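Local atomic coordinates of putative P4-specific DNA primase (Enterobacteria phage P4, PDB entry 1KA8), a protein that recognises and binds the phage P4 replication origin through this domain, within a larger protein that also acts as DNA primase and helicase. Residues Y11-P16 / N86-E91; D7-L12 / V65-Y70; L42-A47 / G95-K100. All coordinates share one frame; numbering follows the deposited sequence.

Interaction 1: Y11-P16 / N86-E91; sequences YLETLP and NLTLKE
Leu-12, Glu-13 and Thr-14 pair antiparallel with Leu-89, Thr-88 and Leu-87, the two short strand axes coming within 4.6 Å of each other at 142° between their directions. Glu-13 and Thr-88 form the hydrogen-bonded pair in the middle: Glu-13 N gives its proton to Thr-88 O at 2.8 Å, and Thr-88 N returns one to Glu-13 O over the same length. Two more backbone bonds flank this pair, Lys-90 N bonded almost straight to Tyr-11 O (2.9 Å, 173° at the hydrogen) and Leu-15 N bonded to Asn-86 O.

On the buried face, Leu-12 and Leu-89 lie alongside, pointing the same way, and meet through their CD2 methyls at 3.6 Å. Next to them CG2 of Thr-14 rests against CD2 of Leu-87, also at 3.6 Å. The other face carries Glu-13 and Thr-88. Here the methyl CG2 of Thr-88 reaches the branch point of Leu-15, 3.4 Å from its CG, with the two side chains nearly perpendicular.

The Lys-90 side chain reaches across to segment 11-16. Its chain is extended as far as CE and then bends (chi4 68°), which swings NZ over to the carbonyls of Leu-12 and Gly-10. NZ is hydrogen-bonded to Gly-10 O; the modelled bond to Leu-12 O is very short, and its length is doubtful. OE2 of Glu-13 lies 5.7 Å from Lys-90 NZ, so the two charged groups are not in contact.

Strand 12-14 is an outer strand of the winged-helix sheet, with 82-89 between it and 76-79. Leu-12 and Leu-87 rest on Leu-37 of helix 37-47, Leu-87 also touches Leu-63 and Leu-67 of helix 56-69, and Leu-89 meets Trp-97 just after helix 92-96.

Interaction 2: D7-L12 / V65-Y70; sequences DFIGYL and VMLKEY
Ile-9 and Gly-10, at the C-terminal side of helix 4-8, face the C-terminal end of helix 56-69 and Tyr-70 just beyond it, with CA of Ile-9 6.7 Å from CA of Leu-67 and CA of Gly-10 7.4 Å from CA of Tyr-70. In this winged-helix domain the contact sets the first helix against the third, which by its place in the chain probably corresponds to the recognition helix of the family.

Ile-9 carries the apolar contact. Its CB points at the opposing helix, and with CG1 beside the backbone N and CG2 anti to it (chi1 -50°) the two branches spread to different partners. CG1 goes to the thioether of Met-66, 4.0 Å from SD. CG2 goes the other way, to CD2 of Leu-67 at 3.7 Å, the two side chains meeting at about a right angle. The stem of Ile-9 is flanked by the Tyr-70 ring, whose CE1 comes within 3.6 Å of CB. Met-66 starts toward Ile-9 but its extended chain then carries the methyl away.

The Tyr-70 ring thus spans both residues, CD1 and CE1 beside Ile-9 and the hydroxyl end next to CA of Gly-10, where the backbone carries no side chain. Its hydroxyl is hydrogen-bonded to the carbonyl of Phe-6, and the two rings stack, so Tyr-70, directly after helix 56-69, is tied to helix 4-8 by polar as well as apolar contact. Val-65, Met-66, Glu-69 and Tyr-70 touch residues of the second subunit, which places this helix at the dimer interface.

Over one face of the Tyr-70 ring, displaced toward its rim, sits the carbonyl oxygen of Ile-9, 3.7 Å above the ring plane.

Interaction 3: L42-A47 / G95-K100; sequences LAYMEA and GDWLPK
Tyr-44 lies against one face of the Trp-97 indole, and the contact between helix 37-47 and the C-terminal tail turns on how these two side chains are set. Tyr-44 has CG anti to its own backbone N (chi1 177°), which sends the ring out from the helix and across the tryptophan. Trp-97 takes the less common first torsion, with CG between its backbone N and carbonyl carbon (chi1 45°); it is the first residue to leave helical geometry after helix 92-96, and its indole turns a face to Tyr-44.

The two rings make a T-shaped pair. The edge of Tyr-44 points at the five-membered ring, the centroids 4.8 Å apart and the planes at 71°, with CD1 of Tyr-44 the leading atom, 3.7 Å from CG of Trp-97. The base of the same tyrosine serves the other half of the indole: its CB lies almost directly above the six-membered ring, 4.0 Å from that centroid, a CH-pi contact. One side chain therefore spans both rings of the tryptophan.

Alanines one helical turn apart complete the seat. The methyl of Ala-47 meets CB of Trp-97 at 3.6 Å. Ala-43 sits at the other end, its CB 4.4 Å from CZ3 of Trp-97 and 4.1 Å from CD of Pro-99. These small side chains let the indole and the proline ring come close to the helix backbone.

Every partner across this contact is apolar or aromatic, and Trp-97 is buried, with Tyr-11 meeting its ring edge-to-face and Leu-89 packing on it too. The arrangement packs the tail that follows helix 92-96 against the second helix of a winged-helix domain, the fold of this origin-binding domain.

From the N terminus, helix 4-8 and strand 12-14 supply the first segments of interactions 2 and 1, which overlap at Tyr-11 and Leu-12. Interaction 2 closes its loop at the end of helix 56-69, while interaction 1 runs on to strand 82-89 and so encloses helices 37-47 and 56-69 and strand 76-79. Interaction 3 begins inside both of these loops, on helix 37-47, and ends beyond them in the tail, crossing each. Its Asp-96 is a hydrogen-bond partner of the Tyr-11 hydroxyl, and Asp-7 and Phe-8 pack on Tyr-44. Together the three join helices 4-8, 37-47 and 56-69, the sheet edge and the C-terminal tail.

Interaction 1: Y11-P16 / N86-E91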
# COMPACT_ATOMS: atom_id res chain seq x y z
N TYR A 11 13.71 1.74 -2.99
CA TYR A 11 14.82 1.64 -3.92
C TYR A 11 14.41 2.15 -5.29
O TYR A 11 15.06 1.85 -6.28
CB TYR A 11 15.26 0.19 -4.07
CG TYR A 11 16.04 -0.37 -2.93
CD1 TYR A 11 17.39 -0.06 -2.76
CD2 TYR A 11 15.46 -1.25 -2.03
CE1 TYR A 11 18.13 -0.62 -1.74
CE2 TYR A 11 16.19 -1.81 -1.00
CZ TYR A 11 17.52 -1.49 -0.86
OH TYR A 11 18.24 -2.08 0.14
N LEU A 12 13.33 2.92 -5.37
CA LEU A 12 12.90 3.41 -6.66
C LEU A 12 13.00 4.92 -6.85
O LEU A 12 12.79 5.68 -5.90
CB LEU A 12 11.46 2.97 -6.92
CG LEU A 12 11.17 1.47 -6.86
CD1 LEU A 12 9.71 1.27 -7.14
CD2 LEU A 12 12.00 0.71 -7.89
N GLU A 13 13.31 5.33 -8.08
CA GLU A 13 13.43 6.74 -8.45
C GLU A 13 12.57 7.00 -9.67
O GLU A 13 12.37 6.12 -10.51
CB GLU A 13 14.84 7.12 -8.85
CG GLU A 13 15.93 6.77 -7.87
CD GLU A 13 17.31 6.83 -8.51
OE1 GLU A 13 17.40 6.52 -9.73
OE2 GLU A 13 18.30 7.17 -7.81
N THR A 14 12.08 8.23 -9.77
CA THR A 14 11.26 8.65 -10.91
C THR A 14 12.08 9.29 -12.03
O THR A 14 13.11 9.91 -11.78
CB THR A 14 10.23 9.69 -10.52
OG1 THR A 14 10.75 10.46 -9.43
CG2 THR A 14 8.92 9.03 -10.16
N LEU A 15 11.60 9.14 -13.27
CA LEU A 15 12.24 9.69 -14.46
C LEU A 15 11.42 10.87 -15.00
O LEU A 15 10.19 10.91 -14.87
CB LEU A 15 12.34 8.63 -15.56
CG LEU A 15 13.35 7.48 -15.47
CD1 LEU A 15 13.11 6.50 -16.61
CD2 LEU A 15 14.76 8.04 -15.54
N PRO A 16 12.09 11.83 -15.66
CA PRO A 16 11.45 13.02 -16.23
C PRO A 16 10.29 12.66 -17.15
O PRO A 16 9.40 13.47 -17.41
CB PRO A 16 12.59 13.68 -16.99
CG PRO A 16 13.81 13.24 -16.24
CD PRO A 16 13.52 11.80 -16.00
N ASN A 86 7.78 5.31 -15.26
CA ASN A 86 8.78 6.35 -15.28
C ASN A 86 9.67 6.08 -14.08
O ASN A 86 10.09 7.01 -13.39
CB ASN A 86 8.13 7.71 -15.11
CG ASN A 86 7.53 7.88 -13.74
OD1 ASN A 86 6.68 7.10 -13.34
ND2 ASN A 86 7.96 8.90 -13.01
N LEU A 87 9.95 4.81 -13.82
CA LEU A 87 10.75 4.48 -12.65
C LEU A 87 12.01 3.68 -12.95
O LEU A 87 12.06 2.91 -13.91
CB LEU A 87 9.90 3.71 -11.64
CG LEU A 87 8.49 4.25 -11.37
CD1 LEU A 87 7.60 3.12 -10.84
CD2 LEU A 87 8.55 5.43 -10.41
N THR A 88 13.02 3.86 -12.10
CA THR A 88 14.27 3.12 -12.24
C THR A 88 14.81 2.80 -10.86
O THR A 88 14.45 3.46 -9.87
CB THR A 88 15.37 3.91 -12.99
OG1 THR A 88 15.99 4.85 -12.11
CG2 THR A 88 14.77 4.65 -14.16
N LEU A 89 15.69 1.81 -10.79
CA LEU A 89 16.26 1.43 -9.50
C LEU A 89 17.38 2.35 -9.08
O LEU A 89 18.25 2.68 -9.88
CB LEU A 89 16.81 -0.01 -9.52
CG LEU A 89 16.00 -1.16 -10.12
CD1 LEU A 89 16.52 -2.44 -9.51
CD2 LEU A 89 14.52 -0.99 -9.86
N LYS A 90 17.35 2.78 -7.82
CA LYS A 90 18.41 3.62 -7.28
C LYS A 90 19.66 2.76 -7.33
O LYS A 90 19.58 1.55 -7.47
CB LYS A 90 18.12 3.99 -5.82
CG LYS A 90 16.90 4.87 -5.59
CD LYS A 90 16.85 5.31 -4.13
CE LYS A 90 15.73 6.31 -3.85
NZ LYS A 90 14.34 5.73 -3.96
N GLU A 91 20.83 3.38 -7.21
CA GLU A 91 22.11 2.65 -7.26
C GLU A 91 22.30 1.64 -6.11
O GLU A 91 22.86 0.58 -6.33
CB GLU A 91 23.29 3.64 -7.27
CG GLU A 91 23.66 4.15 -5.86
CD GLU A 91 24.72 5.25 -5.83
OE1 GLU A 91 25.80 5.07 -6.46
OE2 GLU A 91 24.48 6.29 -5.16

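Interaction 2: D7-L12 / V65-Y70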
# COMPACT_ATOMS: atom_id res chain seq x y z
N ASP A 7 9.38 -1.14 1.62
CA ASP A 7 10.83 -0.95 1.62
C ASP A 7 11.37 -1.03 0.20
O ASP A 7 12.21 -0.23 -0.19
CB ASP A 7 11.53 -2.01 2.47
CG ASP A 7 11.01 -2.03 3.90
OD1 ASP A 7 10.39 -1.02 4.33
OD2 ASP A 7 11.24 -3.06 4.58
N PHE A 8 10.88 -2.00 -0.56
CA PHE A 8 11.29 -2.17 -1.94
C PHE A 8 11.08 -0.86 -2.68
O PHE A 8 11.97 -0.38 -3.37
CB PHE A 8 10.45 -3.25 -2.61
CG PHE A 8 10.60 -3.29 -4.10
CD1 PHE A 8 11.67 -3.95 -4.70
CD2 PHE A 8 9.65 -2.68 -4.92
CE1 PHE A 8 11.80 -3.99 -6.08
CE2 PHE A 8 9.77 -2.72 -6.30
CZ PHE A 8 10.85 -3.38 -6.88
N ILE A 9 9.90 -0.28 -2.54
CA ILE A 9 9.58 0.98 -3.21
C ILE A 9 10.56 2.08 -2.81
O ILE A 9 10.62 3.15 -3.41
CB ILE A 9 8.14 1.41 -2.87
CG1 ILE A 9 7.18 0.24 -3.11
CG2 ILE A 9 7.73 2.60 -3.71
CD1 ILE A 9 7.29 -0.40 -4.45
N GLY A 10 11.34 1.79 -1.77
CA GLY A 10 12.32 2.74 -1.30
C GLY A 10 13.53 2.79 -2.19
O GLY A 10 14.30 3.74 -2.17
N TYR A 11 13.71 1.74 -2.99
CA TYR A 11 14.82 1.64 -3.92
C TYR A 11 14.41 2.15 -5.29
O TYR A 11 15.06 1.85 -6.28
CB TYR A 11 15.26 0.19 -4.07
CG TYR A 11 16.04 -0.37 -2.93
CD1 TYR A 11 17.39 -0.06 -2.76
CD2 TYR A 11 15.46 -1.25 -2.03
CE1 TYR A 11 18.13 -0.62 -1.74
CE2 TYR A 11 16.19 -1.81 -1.00
CZ TYR A 11 17.52 -1.49 -0.86
OH TYR A 11 18.24 -2.08 0.14
N LEU A 12 13.33 2.92 -5.37
CA LEU A 12 12.90 3.41 -6.66
C LEU A 12 13.00 4.92 -6.85
O LEU A 12 12.79 5.68 -5.90
CB LEU A 12 11.46 2.97 -6.92
CG LEU A 12 11.17 1.47 -6.86
CD1 LEU A 12 9.71 1.27 -7.14
CD2 LEU A 12 12.00 0.71 -7.89
N VAL A 65 0.19 4.36 -4.59
CA VAL A 65 0.04 4.77 -3.20
C VAL A 65 1.38 4.90 -2.48
O VAL A 65 1.73 5.99 -2.01
CB VAL A 65 -0.86 3.76 -2.42
CG1 VAL A 65 -1.15 4.26 -1.02
CG2 VAL A 65 -2.17 3.52 -3.18
N MET A 66 2.11 3.80 -2.38
CA MET A 66 3.40 3.80 -1.70
C MET A 66 4.39 4.82 -2.27
O MET A 66 5.21 5.38 -1.54
CB MET A 66 3.99 2.40 -1.72
CG MET A 66 3.01 1.32 -1.30
SD MET A 66 3.88 -0.18 -0.83
CE MET A 66 2.55 -1.21 -0.16
N LEU A 67 4.33 5.04 -3.58
CA LEU A 67 5.21 6.02 -4.22
C LEU A 67 4.87 7.40 -3.66
O LEU A 67 5.76 8.16 -3.29
CB LEU A 67 5.01 6.04 -5.75
CG LEU A 67 5.66 4.94 -6.59
CD1 LEU A 67 5.25 5.12 -8.04
CD2 LEU A 67 7.18 4.97 -6.45
N LYS A 68 3.58 7.71 -3.61
CA LYS A 68 3.11 8.99 -3.08
C LYS A 68 3.63 9.15 -1.66
O LYS A 68 4.02 10.24 -1.25
CB LYS A 68 1.57 9.05 -3.03
CG LYS A 68 0.95 10.22 -3.82
CD LYS A 68 1.73 11.56 -3.66
CE LYS A 68 1.25 12.64 -4.68
NZ LYS A 68 2.18 13.83 -4.89
N GLU A 69 3.61 8.04 -0.92
CA GLU A 69 4.09 8.05 0.45
C GLU A 69 5.55 8.47 0.51
O GLU A 69 6.00 9.08 1.48
CB GLU A 69 3.92 6.68 1.09
CG GLU A 69 2.50 6.38 1.53
CD GLU A 69 2.46 5.22 2.49
OE1 GLU A 69 1.97 5.41 3.63
OE2 GLU A 69 2.94 4.13 2.10
N TYR A 70 6.30 8.12 -0.53
CA TYR A 70 7.71 8.49 -0.61
C TYR A 70 7.84 9.86 -1.28
O TYR A 70 8.93 10.37 -1.47
CB TYR A 70 8.49 7.45 -1.41
CG TYR A 70 8.90 6.20 -0.64
CD1 TYR A 70 8.26 4.96 -0.87
CD2 TYR A 70 9.99 6.23 0.24
CE1 TYR A 70 8.73 3.79 -0.26
CE2 TYR A 70 10.47 5.06 0.84
CZ TYR A 70 9.84 3.85 0.59
OH TYR A 70 10.37 2.70 1.14

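Interaction 3: L42-A47 / G95-K100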
# COMPACT_ATOMS: atom_id res chain seq x y z
N LEU A 42 10.03 -9.25 -7.13
CA LEU A 42 10.22 -10.62 -6.69
C LEU A 42 11.65 -10.80 -6.20
O LEU A 42 11.89 -11.39 -5.15
CB LEU A 42 9.97 -11.60 -7.83
CG LEU A 42 8.61 -11.54 -8.54
CD1 LEU A 42 8.61 -12.55 -9.68
CD2 LEU A 42 7.47 -11.84 -7.57
N ALA A 43 12.60 -10.29 -6.97
CA ALA A 43 14.02 -10.42 -6.60
C ALA A 43 14.28 -9.89 -5.18
O ALA A 43 14.98 -10.51 -4.39
CB ALA A 43 14.91 -9.67 -7.62
N TYR A 44 13.71 -8.73 -4.89
CA TYR A 44 13.89 -8.10 -3.58
C TYR A 44 13.28 -8.94 -2.46
O TYR A 44 13.99 -9.31 -1.52
CB TYR A 44 13.27 -6.70 -3.57
CG TYR A 44 13.36 -6.04 -2.21
CD1 TYR A 44 14.59 -5.64 -1.70
CD2 TYR A 44 12.22 -5.85 -1.43
CE1 TYR A 44 14.68 -5.07 -0.43
CE2 TYR A 44 12.29 -5.28 -0.16
CZ TYR A 44 13.52 -4.89 0.33
OH TYR A 44 13.61 -4.32 1.58
N MET A 45 11.98 -9.21 -2.55
CA MET A 45 11.29 -10.03 -1.54
C MET A 45 12.12 -11.29 -1.29
O MET A 45 12.49 -11.59 -0.17
CB MET A 45 9.90 -10.46 -2.02
CG MET A 45 8.85 -9.36 -2.04
SD MET A 45 8.77 -8.70 -0.42
CE MET A 45 7.68 -7.41 -0.60
N GLU A 46 12.42 -12.01 -2.36
CA GLU A 46 13.19 -13.23 -2.24
C GLU A 46 14.53 -12.97 -1.55
O GLU A 46 14.96 -13.73 -0.70
CB GLU A 46 13.36 -13.80 -3.64
CG GLU A 46 13.61 -15.26 -3.67
CD GLU A 46 15.07 -15.59 -3.53
OE1 GLU A 46 15.76 -14.93 -2.71
OE2 GLU A 46 15.53 -16.51 -4.24
N ALA A 47 15.20 -11.90 -1.93
CA ALA A 47 16.49 -11.55 -1.34
C ALA A 47 16.32 -11.30 0.16
O ALA A 47 17.25 -11.49 0.95
CB ALA A 47 17.05 -10.30 -2.02
N GLY A 95 24.01 -3.08 -5.09
CA GLY A 95 24.83 -3.78 -4.12
C GLY A 95 24.03 -4.54 -3.08
O GLY A 95 24.45 -5.59 -2.58
N ASP A 96 22.85 -4.00 -2.76
CA ASP A 96 21.97 -4.60 -1.76
C ASP A 96 21.31 -5.94 -2.12
O ASP A 96 21.52 -6.95 -1.45
CB ASP A 96 20.88 -3.59 -1.35
CG ASP A 96 21.44 -2.41 -0.57
OD1 ASP A 96 22.64 -2.44 -0.21
OD2 ASP A 96 20.68 -1.45 -0.31
N TRP A 97 20.52 -5.96 -3.18
CA TRP A 97 19.83 -7.18 -3.51
C TRP A 97 19.76 -7.58 -4.97
O TRP A 97 19.55 -8.76 -5.25
CB TRP A 97 18.45 -7.08 -2.97
CG TRP A 97 17.89 -5.76 -3.28
CD1 TRP A 97 18.01 -4.61 -2.54
CD2 TRP A 97 17.09 -5.43 -4.41
NE1 TRP A 97 17.33 -3.59 -3.14
CE2 TRP A 97 16.76 -4.06 -4.30
CE3 TRP A 97 16.63 -6.16 -5.52
CZ2 TRP A 97 15.97 -3.40 -5.25
CZ3 TRP A 97 15.85 -5.50 -6.46
CH2 TRP A 97 15.52 -4.13 -6.32
N LEU A 98 19.89 -6.62 -5.89
CA LEU A 98 19.83 -6.94 -7.31
C LEU A 98 20.75 -8.13 -7.62
O LEU A 98 21.95 -8.10 -7.30
CB LEU A 98 20.26 -5.73 -8.15
CG LEU A 98 19.17 -5.15 -9.05
CD1 LEU A 98 19.78 -4.40 -10.21
CD2 LEU A 98 18.32 -6.26 -9.57
N PRO A 99 20.22 -9.20 -8.25
CA PRO A 99 21.09 -10.35 -8.54
C PRO A 99 22.26 -9.93 -9.44
O PRO A 99 22.11 -9.09 -10.31
CB PRO A 99 20.15 -11.33 -9.24
CG PRO A 99 18.84 -11.00 -8.69
CD PRO A 99 18.83 -9.50 -8.64
N LYS A 100 23.42 -10.54 -9.22
CA LYS A 100 24.63 -10.26 -9.99
C LYS A 100 24.76 -11.22 -11.19
O LYS A 100 24.60 -10.76 -12.35
CB LYS A 100 25.84 -10.42 -9.08
CG LYS A 100 25.76 -9.60 -7.81
CD LYS A 100 27.05 -9.66 -7.02
CE LYS A 100 27.21 -8.40 -6.16
NZ LYS A 100 28.58 -8.24 -5.59